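Local coordinates for ABC transporter substrate binding protein (Ribose) (Agrobacterium vitis, PDB 4WUT), which probably serves as the sugar-binding component of an ABC transporter, here holding beta-D-fucopyranose between its two lobes, at residues A45-G50 against G266-G271; A127-D132 against V275-K280; R228-A233 against G237-I242. One frame throughout, in Å; residues are numbered along the deposited sequence.

Contact 1. Residues A45-G50 against G266-G271; sequences ADAAIG and GSYQMG
Tyr-268 reaches across from the first turn of helix 267-282 to Ala-47 on helix 36-49, and its side chain can be followed outward atom by atom. CG stands anti to the backbone N (chi1 -177°), which sends the ring outward and forward along helix 267-282, toward segment 45-50. CB and the near half of the ring stay clear of segment 45-50; the side chain packs on Asn-40 and Lys-43, earlier on helix 36-49. Only at the far end does Ala-47 come within range: its methyl carbon CB lies 4.1 Å from Tyr-268 CZ and 3.3 Å from Tyr-268 OH. One turn further along helix 267-282 the contact changes character, because Gly-271 has no side chain to hold the backbones apart. Ala-45 CA and Gly-271 CA are 4.2 Å apart, and Ala-45 N is 3.4 Å from Gly-271 C. Ala-45 CA lies 3.5 Å from Gly-271 O in a bent CA-H...O contact, 133° at the hydrogen. The pairing is an example of close helix packing through small residues, in the lobe built around strands 25-29 and 110-113 and away from the sugar. No conventional hydrogen bond crosses it, which implies that the two helices are held here by fit, dispersion and a weak CA-H polar contact.

Contact 2. Residues A127-D132 against V275-K280; sequences AFLATD and VDTLLK
Thr-277 gives up more surface than any other residue of this contact, meeting Ala-127 and Leu-129 of strand 127-130 from the inner side of helix 267-282. Its two branches do different jobs. The methyl CG2, anti to the backbone N, is turned to the strand and meets the methyl of Ala-127, with Thr-277 CG2 3.8 Å from Ala-127 CB. The hydroxyl, at chi1 -63°, sits beside the backbone N, from where OG1 makes a hydrogen bond to the carbonyl O of Lys-273 one turn back in the same helix. That internal bond satisfies the polar atom in a buried place.

Leu-129 lies two residues beyond Ala-127 on the strand, so both side chains emerge from the same face of the sheet. It comes nearest to the helix through one of its methyls, Leu-129 CD2 being 4.4 Å from Thr-277 OG1, a loose approach and not a polar one. Its neighbours on the sheet complete the layer: Leu-129 also touches Val-111, Ile-291 and Thr-293, while Thr-277 reaches Val-111 as well. The backbones stay well separated, with Ala-127 CA and Thr-277 CA 7.7 Å apart, a distance spanned by small side chains.

This is the helix-on-sheet layer of an alpha/beta lobe, as in the periplasmic binding protein fold: helix 267-282 covers strand 127-130, which lies between strands 110-113 and 290-298 in the sheet. No polar bond crosses the interface: a methyl-methyl contact and a loose methyl approach to a hydroxyl already bonded in its own helix make it up, which implies that helix and strand are held here by van der Waals packing, without directional bonds.

Contact 3. Residues R228-A233 against G237-I242; sequences RAIKQA and GKLVAI
The backbones bearing Ile-230 and its partners Leu-239 and Ala-241 stay well apart, Ile-230 CA and Gly-237 CA being the nearest alpha carbons at 8.7 Å. The two segments belong to a beta-alpha-beta crossover, in which helix 220-232 links strand 214-217 to the parallel, adjacent strand 240-244. A short turn through Gly-237, whose phi is positive at 81°, brings the chain back toward the sheet. Ile-230 is the one helical side chain of the contact, and it uses both of its branches. CG2 meets Leu-239 CD2 at 4.2 Å, the two side chains crossing at a slant. With chi1 at 74°, Leu-239 CG lies between the backbone N and the carbonyl carbon, and the end of the side chain comes nearer to Ile-230 than its CB does. All three residues also pack on Ile-215 of strand 214-217, so the helix is seated over both strands of the unit, and Leu-239 reaches Leu-206 of helix 195-208. The longer branch of Ile-230, with CG1 anti to the carbonyl carbon, extends over the sheet until its end carbon CD1 rests 3.7 Å from Ala-241 CB.

From the N terminus, helix 36-49 supplies residues 45-50, which wait for 266-271 to close contact 1 more than two hundred residues later. Strand 127-130 opens contact 2 within that span, and its partner 275-280 follows 266-271, so the two closures cross. They share helix 267-282 and touch each other: Ala-45 and Ala-48 pack on Val-275, binding helix 36-49, helix 267-282 and strand 127-130 into one lobe. Contact 3 is local, 228-233 meeting 237-242 after a brief turn, and falls within both long spans. It lies on the opposite side of the chain's centre, about 33 Å from contact 1, centre to centre, in the other lobe.

Contact 1. Residues A45-G50 against G266-G271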
ATOM      1  N   ALA A  45       6.609  -1.402 -14.022  1.00 16.20           N
ATOM      2  CA  ALA A  45       6.522  -2.643 -14.789  1.00 19.25           C
ATOM      3  C   ALA A  45       6.766  -2.403 -16.281  1.00 18.81           C
ATOM      4  O   ALA A  45       7.440  -3.187 -16.960  1.00 22.73           O
ATOM      5  CB  ALA A  45       5.176  -3.299 -14.568  1.00 16.34           C
ATOM      6  N   ASP A  46       6.219  -1.306 -16.791  1.00 18.23           N
ATOM      7  CA  ASP A  46       6.358  -0.964 -18.199  1.00 20.80           C
ATOM      8  C   ASP A  46       7.821  -0.703 -18.541  1.00 23.79           C
ATOM      9  O   ASP A  46       8.296  -1.056 -19.624  1.00 27.50           O
ATOM     10  CB  ASP A  46       5.526   0.280 -18.525  1.00 22.02           C
ATOM     11  CG  ASP A  46       4.062  -0.037 -18.771  1.00 29.56           C
ATOM     12  OD1 ASP A  46       3.737  -1.212 -19.026  1.00 30.15           O
ATOM     13  OD2 ASP A  46       3.232   0.903 -18.737  1.00 32.72           O
ATOM     14  N   ALA A  47       8.528  -0.067 -17.616  1.00 23.15           N
ATOM     15  CA  ALA A  47       9.936   0.265 -17.813  1.00 26.77           C
ATOM     16  C   ALA A  47      10.765  -1.008 -17.943  1.00 26.76           C
ATOM     17  O   ALA A  47      11.555  -1.151 -18.874  1.00 27.73           O
ATOM     18  CB  ALA A  47      10.442   1.109 -16.664  1.00 25.12           C
ATOM     19  N   ALA A  48      10.550  -1.942 -17.020  1.00 21.32           N
ATOM     20  CA  ALA A  48      11.293  -3.203 -17.020  1.00 21.66           C
ATOM     21  C   ALA A  48      11.032  -4.020 -18.278  1.00 24.89           C
ATOM     22  O   ALA A  48      11.956  -4.569 -18.878  1.00 27.50           O
ATOM     23  CB  ALA A  48      10.914  -4.018 -15.805  1.00 21.23           C
ATOM     24  N   ILE A  49       9.768  -4.127 -18.665  1.00 26.05           N
ATOM     25  CA  ILE A  49       9.408  -4.977 -19.787  1.00 26.13           C
ATOM     26  C   ILE A  49       9.968  -4.406 -21.099  1.00 27.97           C
ATOM     27  O   ILE A  49      10.365  -5.153 -21.998  1.00 34.49           O
ATOM     28  CB  ILE A  49       7.878  -5.175 -19.858  1.00 28.55           C
ATOM     29  CG1 ILE A  49       7.524  -6.462 -20.604  1.00 33.00           C
ATOM     30  CG2 ILE A  49       7.218  -3.987 -20.513  1.00 32.02           C
ATOM     31  CD1 ILE A  49       7.829  -7.728 -19.831  1.00 31.09           C
ATOM     32  N   GLY A  50      10.039  -3.080 -21.183  1.00 27.42           N
ATOM     33  CA  GLY A  50      10.494  -2.420 -22.392  1.00 31.17           C
ATOM     34  C   GLY A  50      11.981  -2.551 -22.668  1.00 33.24           C
ATOM     35  O   GLY A  50      12.466  -2.052 -23.684  1.00 35.68           O
ATOM     36  N   GLY A 266       8.116   2.324  -2.170  1.00 12.77           N
ATOM     37  CA  GLY A 266       8.795   2.164  -3.446  1.00 17.50           C
ATOM     38  C   GLY A 266       7.874   1.554  -4.485  1.00 14.20           C
ATOM     39  O   GLY A 266       8.098   0.440  -4.987  1.00 14.26           O
ATOM     40  N   SER A 267       6.817   2.278  -4.821  1.00 17.11           N
ATOM     41  CA  SER A 267       5.812   1.719  -5.732  1.00 16.48           C
ATOM     42  C   SER A 267       6.346   1.440  -7.151  1.00 16.30           C
ATOM     43  O   SER A 267       6.088   0.385  -7.743  1.00 15.90           O
ATOM     44  CB  SER A 267       4.561   2.600  -5.773  1.00 16.50           C
ATOM     45  OG  SER A 267       4.835   3.906  -6.195  1.00 16.87           O
ATOM     46  N   TYR A 268       7.089   2.382  -7.705  1.00 16.77           N
ATOM     47  CA  TYR A 268       7.711   2.162  -9.004  1.00 16.92           C
ATOM     48  C   TYR A 268       8.620   0.945  -8.945  1.00 16.88           C
ATOM     49  O   TYR A 268       8.596   0.124  -9.844  1.00 16.66           O
ATOM     50  CB  TYR A 268       8.502   3.407  -9.405  1.00 17.76           C
ATOM     51  CG  TYR A 268       9.163   3.390 -10.764  1.00 18.30           C
ATOM     52  CD1 TYR A 268      10.413   2.823 -10.940  1.00 23.09           C
ATOM     53  CD2 TYR A 268       8.561   3.996 -11.857  1.00 22.87           C
ATOM     54  CE1 TYR A 268      11.045   2.846 -12.184  1.00 21.60           C
ATOM     55  CE2 TYR A 268       9.173   4.017 -13.092  1.00 20.36           C
ATOM     56  CZ  TYR A 268      10.404   3.441 -13.252  1.00 22.78           C
ATOM     57  OH  TYR A 268      11.015   3.469 -14.492  1.00 25.48           O
ATOM     58  N   GLN A 269       9.423   0.839  -7.885  1.00 17.24           N
ATOM     59  CA  GLN A 269      10.341  -0.279  -7.726  1.00 17.82           C
ATOM     60  C   GLN A 269       9.605  -1.627  -7.666  1.00 16.71           C
ATOM     61  O   GLN A 269      10.071  -2.612  -8.229  1.00 16.68           O
ATOM     62  CB  GLN A 269      11.218  -0.106  -6.473  1.00 20.50           C
ATOM     63  CG  GLN A 269      12.347  -1.124  -6.443  1.00 22.88           C
ATOM     64  CD  GLN A 269      13.192  -1.138  -5.161  1.00 29.02           C
ATOM     65  OE1 GLN A 269      13.077  -0.268  -4.282  1.00 25.93           O
ATOM     66  NE2 GLN A 269      14.047  -2.152  -5.055  1.00 27.04           N
HETATM   67  N   MSE A 270       8.448  -1.675  -7.006  1.00 16.27           N
HETATM   68  CA  MSE A 270       7.701  -2.922  -6.938  1.00 15.79           C
HETATM   69  C   MSE A 270       7.362  -3.405  -8.338  1.00 16.21           C
HETATM   70  O   MSE A 270       7.465  -4.600  -8.648  1.00 15.21           O
HETATM   71  CB  MSE A 270       6.421  -2.740  -6.125  1.00 15.65           C
HETATM   72  CG  MSE A 270       6.650  -2.505  -4.638  1.00 16.22           C
HETATM   73 SE   MSE A 270       4.940  -2.246  -3.734  1.00 21.35          SE
HETATM   74  CE  MSE A 270       5.528  -1.105  -2.283  1.00 17.23           C
ATOM     75  N   GLY A 271       6.941  -2.483  -9.197  1.00 16.36           N
ATOM     76  CA  GLY A 271       6.631  -2.828 -10.567  1.00 15.26           C
ATOM     77  C   GLY A 271       7.875  -3.199 -11.366  1.00 17.20           C
ATOM     78  O   GLY A 271       7.897  -4.223 -12.038  1.00 17.30           O
TER

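Contact 2. Residues A127-D132 against V275-K280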
ATOM      1  N   ALA A 127       9.011 -14.947  -4.962  1.00 14.47           N
ATOM      2  CA  ALA A 127       9.537 -13.750  -4.332  1.00 13.55           C
ATOM      3  C   ALA A 127       8.390 -12.872  -3.848  1.00 12.46           C
ATOM      4  O   ALA A 127       7.279 -12.967  -4.336  1.00 14.02           O
ATOM      5  CB  ALA A 127      10.459 -12.983  -5.294  1.00 13.48           C
ATOM      6  N   PHE A 128       8.716 -12.036  -2.865  1.00 12.10           N
ATOM      7  CA  PHE A 128       7.792 -11.078  -2.289  1.00 12.71           C
ATOM      8  C   PHE A 128       8.514  -9.752  -2.126  1.00 11.45           C
ATOM      9  O   PHE A 128       9.484  -9.662  -1.359  1.00 14.38           O
ATOM     10  CB  PHE A 128       7.291 -11.588  -0.930  1.00 12.22           C
ATOM     11  CG  PHE A 128       6.388 -10.629  -0.208  1.00 11.85           C
ATOM     12  CD1 PHE A 128       5.329 -10.029  -0.842  1.00 13.83           C
ATOM     13  CD2 PHE A 128       6.595 -10.361   1.131  1.00 18.43           C
ATOM     14  CE1 PHE A 128       4.501  -9.153  -0.161  1.00 12.22           C
ATOM     15  CE2 PHE A 128       5.778  -9.482   1.819  1.00 18.33           C
ATOM     16  CZ  PHE A 128       4.729  -8.884   1.181  1.00 17.25           C
ATOM     17  N   LEU A 129       8.030  -8.750  -2.871  1.00 14.73           N
ATOM     18  CA  LEU A 129       8.615  -7.407  -2.872  1.00 12.79           C
ATOM     19  C   LEU A 129       7.623  -6.442  -2.262  1.00 10.81           C
ATOM     20  O   LEU A 129       6.510  -6.303  -2.764  1.00 11.78           O
ATOM     21  CB  LEU A 129       8.897  -6.930  -4.301  1.00 14.68           C
ATOM     22  CG  LEU A 129       9.922  -7.632  -5.178  1.00 17.41           C
ATOM     23  CD1 LEU A 129       9.421  -8.975  -5.655  1.00 24.57           C
ATOM     24  CD2 LEU A 129      10.270  -6.756  -6.369  1.00 26.77           C
ATOM     25  N   ALA A 130       7.998  -5.781  -1.189  1.00 10.67           N
ATOM     26  CA  ALA A 130       7.063  -4.931  -0.472  1.00 10.73           C
ATOM     27  C   ALA A 130       7.775  -4.053   0.536  1.00 12.38           C
ATOM     28  O   ALA A 130       8.936  -4.300   0.924  1.00 12.63           O
ATOM     29  CB  ALA A 130       6.000  -5.793   0.243  1.00 12.42           C
ATOM     30  N   THR A 131       7.074  -3.016   0.964  1.00 11.60           N
ATOM     31  CA  THR A 131       7.448  -2.280   2.167  1.00 11.92           C
ATOM     32  C   THR A 131       7.525  -3.229   3.369  1.00 12.93           C
ATOM     33  O   THR A 131       6.742  -4.167   3.473  1.00 12.79           O
ATOM     34  CB  THR A 131       6.412  -1.189   2.459  1.00 14.10           C
ATOM     35  OG1 THR A 131       6.338  -0.312   1.340  1.00 12.83           O
ATOM     36  CG2 THR A 131       6.732  -0.390   3.718  1.00 15.15           C
ATOM     37  N   ASP A 132       8.477  -3.021   4.264  1.00 14.29           N
ATOM     38  CA  ASP A 132       8.389  -3.623   5.579  1.00 15.57           C
ATOM     39  C   ASP A 132       7.301  -2.894   6.343  1.00 15.59           C
ATOM     40  O   ASP A 132       7.540  -1.876   7.004  1.00 16.24           O
ATOM     41  CB  ASP A 132       9.732  -3.509   6.301  1.00 17.24           C
ATOM     42  CG  ASP A 132       9.701  -4.069   7.702  1.00 19.50           C
ATOM     43  OD1 ASP A 132       8.611  -4.294   8.264  1.00 20.50           O
ATOM     44  OD2 ASP A 132      10.795  -4.276   8.274  1.00 22.82           O
ATOM     45  N   VAL A 275       8.757  -7.195 -12.246  1.00 15.58           N
ATOM     46  CA  VAL A 275       8.880  -7.741 -13.587  1.00 17.17           C
ATOM     47  C   VAL A 275      10.304  -8.301 -13.791  1.00 16.73           C
ATOM     48  O   VAL A 275      10.486  -9.399 -14.320  1.00 18.53           O
ATOM     49  CB  VAL A 275       8.498  -6.688 -14.659  1.00 17.43           C
ATOM     50  CG1 VAL A 275       8.907  -7.150 -16.036  1.00 20.43           C
ATOM     51  CG2 VAL A 275       7.001  -6.424 -14.633  1.00 15.48           C
ATOM     52  N   ASP A 276      11.322  -7.589 -13.332  1.00 19.18           N
ATOM     53  CA  ASP A 276      12.674  -8.087 -13.525  1.00 21.19           C
ATOM     54  C   ASP A 276      12.889  -9.413 -12.784  1.00 17.45           C
ATOM     55  O   ASP A 276      13.641 -10.276 -13.260  1.00 18.71           O
ATOM     56  CB  ASP A 276      13.714  -7.041 -13.131  1.00 20.70           C
ATOM     57  CG  ASP A 276      13.848  -5.933 -14.180  1.00 30.14           C
ATOM     58  OD1 ASP A 276      13.562  -6.185 -15.373  1.00 30.35           O
ATOM     59  OD2 ASP A 276      14.237  -4.807 -13.818  1.00 31.00           O
ATOM     60  N   THR A 277      12.212  -9.593 -11.656  1.00 16.89           N
ATOM     61  CA  THR A 277      12.360 -10.833 -10.885  1.00 16.95           C
ATOM     62  C   THR A 277      11.720 -11.990 -11.649  1.00 16.51           C
ATOM     63  O   THR A 277      12.271 -13.097 -11.726  1.00 16.88           O
ATOM     64  CB  THR A 277      11.746 -10.691  -9.470  1.00 16.72           C
ATOM     65  OG1 THR A 277      12.470  -9.679  -8.739  1.00 18.90           O
ATOM     66  CG2 THR A 277      11.814 -12.003  -8.727  1.00 16.97           C
ATOM     67  N   LEU A 278      10.548 -11.732 -12.217  1.00 15.86           N
ATOM     68  CA  LEU A 278       9.901 -12.743 -13.050  1.00 15.61           C
ATOM     69  C   LEU A 278      10.737 -13.089 -14.283  1.00 16.26           C
ATOM     70  O   LEU A 278      10.840 -14.249 -14.651  1.00 16.31           O
ATOM     71  CB  LEU A 278       8.506 -12.290 -13.456  1.00 15.11           C
ATOM     72  CG  LEU A 278       7.502 -12.360 -12.304  1.00 14.73           C
ATOM     73  CD1 LEU A 278       6.208 -11.624 -12.692  1.00 14.47           C
ATOM     74  CD2 LEU A 278       7.212 -13.809 -11.860  1.00 14.78           C
ATOM     75  N   LEU A 279      11.360 -12.086 -14.901  1.00 18.98           N
ATOM     76  CA  LEU A 279      12.214 -12.336 -16.057  1.00 17.49           C
ATOM     77  C   LEU A 279      13.387 -13.243 -15.671  1.00 18.12           C
ATOM     78  O   LEU A 279      13.776 -14.112 -16.440  1.00 20.43           O
ATOM     79  CB  LEU A 279      12.722 -11.018 -16.652  1.00 20.49           C
ATOM     80  CG  LEU A 279      11.633 -10.169 -17.326  1.00 22.77           C
ATOM     81  CD1 LEU A 279      12.183  -8.816 -17.717  1.00 24.66           C
ATOM     82  CD2 LEU A 279      11.051 -10.894 -18.541  1.00 24.87           C
ATOM     83  N   LYS A 280      13.937 -13.049 -14.475  1.00 18.27           N
ATOM     84  CA  LYS A 280      14.991 -13.932 -13.980  1.00 19.22           C
ATOM     85  C   LYS A 280      14.470 -15.352 -13.784  1.00 18.63           C
ATOM     86  O   LYS A 280      15.098 -16.317 -14.190  1.00 19.25           O
ATOM     87  CB  LYS A 280      15.557 -13.421 -12.655  1.00 19.44           C
ATOM     88  CG  LYS A 280      16.433 -12.187 -12.766  1.00 22.60           C
ATOM     89  CD  LYS A 280      16.937 -11.800 -11.388  1.00 24.32           C
ATOM     90  CE  LYS A 280      17.780 -10.540 -11.425  1.00 30.70           C
ATOM     91  NZ  LYS A 280      19.204 -10.881 -11.219  1.00 37.02           N
TER

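Contact 3. Residues R228-A233 against G237-I242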
ATOM      1  N   ARG A 228      -8.809  15.890   2.918  1.00 12.05           N
ATOM      2  CA  ARG A 228      -9.890  16.724   2.403  1.00 12.06           C
ATOM      3  C   ARG A 228     -10.920  16.996   3.493  1.00 11.64           C
ATOM      4  O   ARG A 228     -11.432  18.110   3.595  1.00 12.08           O
ATOM      5  CB  ARG A 228     -10.547  16.064   1.196  1.00 10.08           C
ATOM      6  CG  ARG A 228      -9.652  15.995   0.002  1.00 12.35           C
ATOM      7  CD  ARG A 228     -10.353  15.463  -1.228  1.00 18.84           C
ATOM      8  NE  ARG A 228      -9.422  15.405  -2.346  1.00 20.09           N
ATOM      9  CZ  ARG A 228      -9.705  14.889  -3.534  1.00 24.89           C
ATOM     10  NH1 ARG A 228     -10.919  14.410  -3.772  1.00 30.23           N
ATOM     11  NH2 ARG A 228      -8.777  14.867  -4.484  1.00 25.15           N
ATOM     12  N   ALA A 229     -11.219  15.990   4.309  1.00  8.96           N
ATOM     13  CA  ALA A 229     -12.132  16.156   5.442  1.00  9.96           C
ATOM     14  C   ALA A 229     -11.632  17.170   6.455  1.00  9.04           C
ATOM     15  O   ALA A 229     -12.402  17.993   6.949  1.00 11.74           O
ATOM     16  CB  ALA A 229     -12.392  14.816   6.132  1.00 10.74           C
ATOM     17  N   ILE A 230     -10.343  17.085   6.791  1.00 10.49           N
ATOM     18  CA  ILE A 230      -9.754  18.016   7.740  1.00 10.68           C
ATOM     19  C   ILE A 230      -9.867  19.460   7.234  1.00 11.92           C
ATOM     20  O   ILE A 230     -10.249  20.377   7.963  1.00 11.45           O
ATOM     21  CB  ILE A 230      -8.280  17.652   7.964  1.00 10.20           C
ATOM     22  CG1 ILE A 230      -8.166  16.322   8.716  1.00 11.80           C
ATOM     23  CG2 ILE A 230      -7.565  18.738   8.712  1.00 11.51           C
ATOM     24  CD1 ILE A 230      -6.791  15.749   8.707  1.00 11.97           C
ATOM     25  N   LYS A 231      -9.554  19.648   5.962  1.00 10.93           N
ATOM     26  CA  LYS A 231      -9.606  20.969   5.363  1.00 15.40           C
ATOM     27  C   LYS A 231     -11.028  21.482   5.391  1.00 13.49           C
ATOM     28  O   LYS A 231     -11.285  22.622   5.775  1.00 15.93           O
ATOM     29  CB  LYS A 231      -9.096  20.907   3.934  1.00 20.77           C
ATOM     30  CG  LYS A 231      -7.598  20.858   3.825  1.00 24.70           C
ATOM     31  CD  LYS A 231      -7.145  21.040   2.388  1.00 31.94           C
ATOM     32  CE  LYS A 231      -7.630  22.340   1.822  1.00 35.39           C
ATOM     33  NZ  LYS A 231      -7.315  23.496   2.713  1.00 42.15           N
ATOM     34  N   GLN A 232     -11.964  20.633   4.970  1.00 14.58           N
ATOM     35  CA  GLN A 232     -13.372  21.033   4.911  1.00 15.84           C
ATOM     36  C   GLN A 232     -13.964  21.360   6.292  1.00 11.83           C
ATOM     37  O   GLN A 232     -14.865  22.202   6.412  1.00 16.53           O
ATOM     38  CB  GLN A 232     -14.179  19.932   4.236  1.00 18.91           C
ATOM     39  CG  GLN A 232     -13.929  19.880   2.734  1.00 29.70           C
ATOM     40  CD  GLN A 232     -14.700  18.779   2.001  1.00 34.73           C
ATOM     41  OE1 GLN A 232     -15.734  18.279   2.473  1.00 32.94           O
ATOM     42  NE2 GLN A 232     -14.191  18.403   0.832  1.00 33.72           N
ATOM     43  N   ALA A 233     -13.468  20.711   7.327  1.00 13.94           N
ATOM     44  CA  ALA A 233     -13.894  20.962   8.693  1.00 16.54           C
ATOM     45  C   ALA A 233     -13.293  22.235   9.302  1.00 15.54           C
ATOM     46  O   ALA A 233     -13.664  22.616  10.414  1.00 19.84           O
ATOM     47  CB  ALA A 233     -13.533  19.761   9.557  1.00 18.18           C
ATOM     48  N   GLY A 237      -4.069  21.839  10.329  1.00 19.45           N
ATOM     49  CA  GLY A 237      -3.061  22.358  11.241  1.00 18.45           C
ATOM     50  C   GLY A 237      -3.499  22.386  12.704  1.00 23.02           C
ATOM     51  O   GLY A 237      -2.702  22.726  13.576  1.00 26.00           O
ATOM     52  N   LYS A 238      -4.746  22.013  12.980  1.00 16.91           N
ATOM     53  CA  LYS A 238      -5.287  22.024  14.347  1.00 19.51           C
ATOM     54  C   LYS A 238      -5.294  20.632  14.983  1.00 21.00           C
ATOM     55  O   LYS A 238      -5.730  20.458  16.122  1.00 26.62           O
ATOM     56  CB  LYS A 238      -6.705  22.583  14.371  1.00 20.54           C
ATOM     57  CG  LYS A 238      -6.809  24.017  13.896  1.00 23.98           C
ATOM     58  CD  LYS A 238      -8.209  24.563  14.110  1.00 31.54           C
ATOM     59  CE  LYS A 238      -8.363  25.961  13.534  1.00 32.27           C
ATOM     60  NZ  LYS A 238      -7.377  26.905  14.119  1.00 37.64           N
ATOM     61  N   LEU A 239      -4.837  19.653  14.222  1.00 15.84           N
ATOM     62  CA  LEU A 239      -4.490  18.340  14.751  1.00 13.17           C
ATOM     63  C   LEU A 239      -3.435  17.775  13.824  1.00 15.33           C
ATOM     64  O   LEU A 239      -3.252  18.263  12.708  1.00 17.09           O
ATOM     65  CB  LEU A 239      -5.696  17.400  14.870  1.00 15.04           C
ATOM     66  CG  LEU A 239      -6.297  16.772  13.613  1.00 13.37           C
ATOM     67  CD1 LEU A 239      -7.290  15.685  14.028  1.00 16.02           C
ATOM     68  CD2 LEU A 239      -6.971  17.843  12.767  1.00 22.10           C
ATOM     69  N   VAL A 240      -2.724  16.759  14.303  1.00 12.54           N
ATOM     70  CA  VAL A 240      -1.598  16.191  13.593  1.00 12.05           C
ATOM     71  C   VAL A 240      -2.070  15.031  12.728  1.00 13.66           C
ATOM     72  O   VAL A 240      -2.527  14.013  13.227  1.00 15.15           O
ATOM     73  CB  VAL A 240      -0.535  15.689  14.591  1.00 15.35           C
ATOM     74  CG1 VAL A 240       0.646  15.063  13.869  1.00 15.83           C
ATOM     75  CG2 VAL A 240      -0.045  16.838  15.493  1.00 15.99           C
ATOM     76  N   ALA A 241      -1.920  15.188  11.429  1.00 11.34           N
ATOM     77  CA  ALA A 241      -2.328  14.177  10.484  1.00  9.77           C
ATOM     78  C   ALA A 241      -1.125  13.541   9.782  1.00 10.19           C
ATOM     79  O   ALA A 241      -0.215  14.256   9.291  1.00 11.37           O
ATOM     80  CB  ALA A 241      -3.278  14.787   9.467  1.00 11.21           C
ATOM     81  N   ILE A 242      -1.089  12.210   9.774  1.00 10.30           N
ATOM     82  CA  ILE A 242      -0.024  11.467   9.122  1.00 11.66           C
ATOM     83  C   ILE A 242      -0.630  10.519   8.100  1.00 11.02           C
ATOM     84  O   ILE A 242      -1.584   9.837   8.418  1.00 10.10           O
ATOM     85  CB  ILE A 242       0.852  10.739  10.159  1.00 12.88           C
ATOM     86  CG1 ILE A 242       1.546  11.807  11.035  1.00 20.94           C
ATOM     87  CG2 ILE A 242       1.856   9.823   9.483  1.00 11.13           C
ATOM     88  CD1 ILE A 242       2.593  11.301  11.966  1.00 32.10           C
TER